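Local coordinates for protein hemolysin BL lytic component L1 (Bacillus cereus, PDB 7NMQ) that serves as a lytic component of the tripartite haemolysin BL enterotoxin and probably takes part in building an alpha-helical pore in target membranes, at residues Asn65-Tyr68 with Trp69-Ala73. Numbering follows the deposited sequence.
Sequences NANY and WLDTA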
loop_
_atom_site.group_PDB
_atom_site.type_symbol
_atom_site.label_atom_id
_atom_site.label_comp_id
_atom_site.label_asym_id
_atom_site.label_seq_id
_atom_site.Cartn_x
_atom_site.Cartn_y
_atom_site.Cartn_z
ATOM N N ASN A 65 16.144 -3.500 -0.304
ATOM C CA ASN A 65 14.838 -3.397 -1.007
ATOM C C ASN A 65 13.848 -2.633 -0.135
ATOM O O ASN A 65 12.990 -1.873 -0.665
ATOM C CB ASN A 65 14.301 -4.775 -1.367
ATOM C CG ASN A 65 15.035 -5.425 -2.504
ATOM O OD1 ASN A 65 15.754 -4.773 -3.245
ATOM N ND2 ASN A 65 14.874 -6.729 -2.585
ATOM N N ALA A 66 13.889 -2.847 1.178
ATOM C CA ALA A 66 12.956 -2.167 2.090
ATOM C C ALA A 66 13.235 -0.673 2.029
ATOM O O ALA A 66 12.286 0.149 2.018
ATOM C CB ALA A 66 13.089 -2.736 3.466
ATOM N N ASN A 67 14.502 -0.284 2.056
ATOM C CA ASN A 67 14.843 1.154 1.992
ATOM C C ASN A 67 14.492 1.720 0.613
ATOM O O ASN A 67 14.102 2.885 0.542
ATOM C CB ASN A 67 16.304 1.392 2.356
ATOM C CG ASN A 67 16.500 1.383 3.852
ATOM O OD1 ASN A 67 15.934 2.218 4.551
ATOM N ND2 ASN A 67 17.179 0.373 4.354
ATOM N N TYR A 68 14.542 0.926 -0.451
ATOM C CA TYR A 68 14.154 1.404 -1.793
ATOM C C TYR A 68 12.659 1.706 -1.751
ATOM O O TYR A 68 12.242 2.735 -2.308
ATOM C CB TYR A 68 14.384 0.349 -2.871
ATOM C CG TYR A 68 14.104 0.853 -4.258
ATOM C CD1 TYR A 68 15.070 1.534 -4.967
ATOM C CD2 TYR A 68 12.857 0.657 -4.851
ATOM C CE1 TYR A 68 14.803 2.006 -6.245
ATOM C CE2 TYR A 68 12.594 1.086 -6.144
ATOM C CZ TYR A 68 13.567 1.775 -6.831
ATOM O OH TYR A 68 13.333 2.221 -8.095
ATOM N N TRP A 69 11.854 0.837 -1.160
ATOM C CA TRP A 69 10.401 1.131 -0.986
ATOM C C TRP A 69 10.284 2.493 -0.311
ATOM O O TRP A 69 9.544 3.381 -0.804
ATOM C CB TRP A 69 9.643 0.045 -0.206
ATOM C CG TRP A 69 8.345 0.579 0.310
ATOM C CD1 TRP A 69 8.049 0.975 1.578
ATOM C CD2 TRP A 69 7.212 0.952 -0.500
ATOM N NE1 TRP A 69 6.788 1.522 1.629
ATOM C CE2 TRP A 69 6.260 1.541 0.365
ATOM C CE3 TRP A 69 6.935 0.841 -1.866
ATOM C CZ2 TRP A 69 5.013 1.972 -0.084
ATOM C CZ3 TRP A 69 5.711 1.299 -2.300
ATOM C CH2 TRP A 69 4.772 1.838 -1.430
ATOM N N LEU A 70 10.905 2.660 0.847
ATOM C CA LEU A 70 10.635 3.844 1.685
ATOM C C LEU A 70 11.150 5.108 1.009
ATOM O O LEU A 70 10.482 6.155 1.145
ATOM C CB LEU A 70 11.278 3.684 3.065
ATOM C CG LEU A 70 10.732 2.573 3.967
ATOM C CD1 LEU A 70 11.683 2.316 5.152
ATOM C CD2 LEU A 70 9.318 2.886 4.450
ATOM N N ASP A 71 12.266 5.055 0.306
ATOM C CA ASP A 71 12.963 6.276 -0.119
ATOM C C ASP A 71 12.752 6.579 -1.601
ATOM O O ASP A 71 12.939 7.741 -1.973
ATOM C CB ASP A 71 14.448 6.208 0.180
ATOM C CG ASP A 71 14.775 6.054 1.659
ATOM O OD1 ASP A 71 13.936 6.444 2.498
ATOM O OD2 ASP A 71 15.868 5.581 1.958
ATOM N N THR A 72 12.426 5.583 -2.415
ATOM C CA THR A 72 12.360 5.775 -3.878
ATOM C C THR A 72 10.976 5.386 -4.419
ATOM O O THR A 72 10.351 6.253 -5.074
ATOM C CB THR A 72 13.500 5.042 -4.578
ATOM O OG1 THR A 72 14.719 5.490 -3.987
ATOM C CG2 THR A 72 13.503 5.277 -6.077
ATOM N N ALA A 73 10.497 4.178 -4.190
ATOM C CA ALA A 73 9.226 3.718 -4.803
ATOM C C ALA A 73 8.036 4.441 -4.186
ATOM O O ALA A 73 7.160 4.973 -4.919
ATOM C CB ALA A 73 9.073 2.235 -4.657
#
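Y68 and T72, one turn apart on helix 45-103, meet at a single wider, pi-type turn of that helix. The backbone bonds mark the turn. W69 N to N65 O, L70 N to A66 O and D71 N to N67 O are ordinary i to i+4 bonds. Y68 O then accepts twice: T72 N lies 2.9 Å from Y68 O with an N-H...O angle of 146°, whereas A73 N, also 2.9 Å from Y68 O, gives a straighter 166°. The two donors reach this oxygen from opposite faces of its carbonyl plane, and the five-residue span to A73 defines the pi-type turn, a pi-bulge, preceded here by regular alpha-type bonds.

Side-chain packing follows the same turn. With CG of Y68 anti to the backbone N, the torsion (chi1 -175°) sends the ring obliquely outward and forward, to the side of the next turn, where T72 lies over one face. T72 CB stands 3.9 Å from the ring centroid in a CH-pi contact, offset toward the rim, and T72 CG2 comes within 3.5 Å of Y68 CE1. On the CE2 branch the methyl of A73 makes an apolar contact, with A73 CB 4.0 Å from Y68 CE2.

Beyond this stretch Y68 links the turn to helix 107-154, its ring meeting F138 with the planes inclined, while W69 links it to helix 10-33 through a hydrogen bond from NE1 to D25. Chemically, the shared carbonyl satisfies both amide N-H groups of the widened turn, so neither amide loses its backbone bond at the bulge, and T72 covers one face of the ring near its rim while the A73 methyl touches the CE2 branch obliquely.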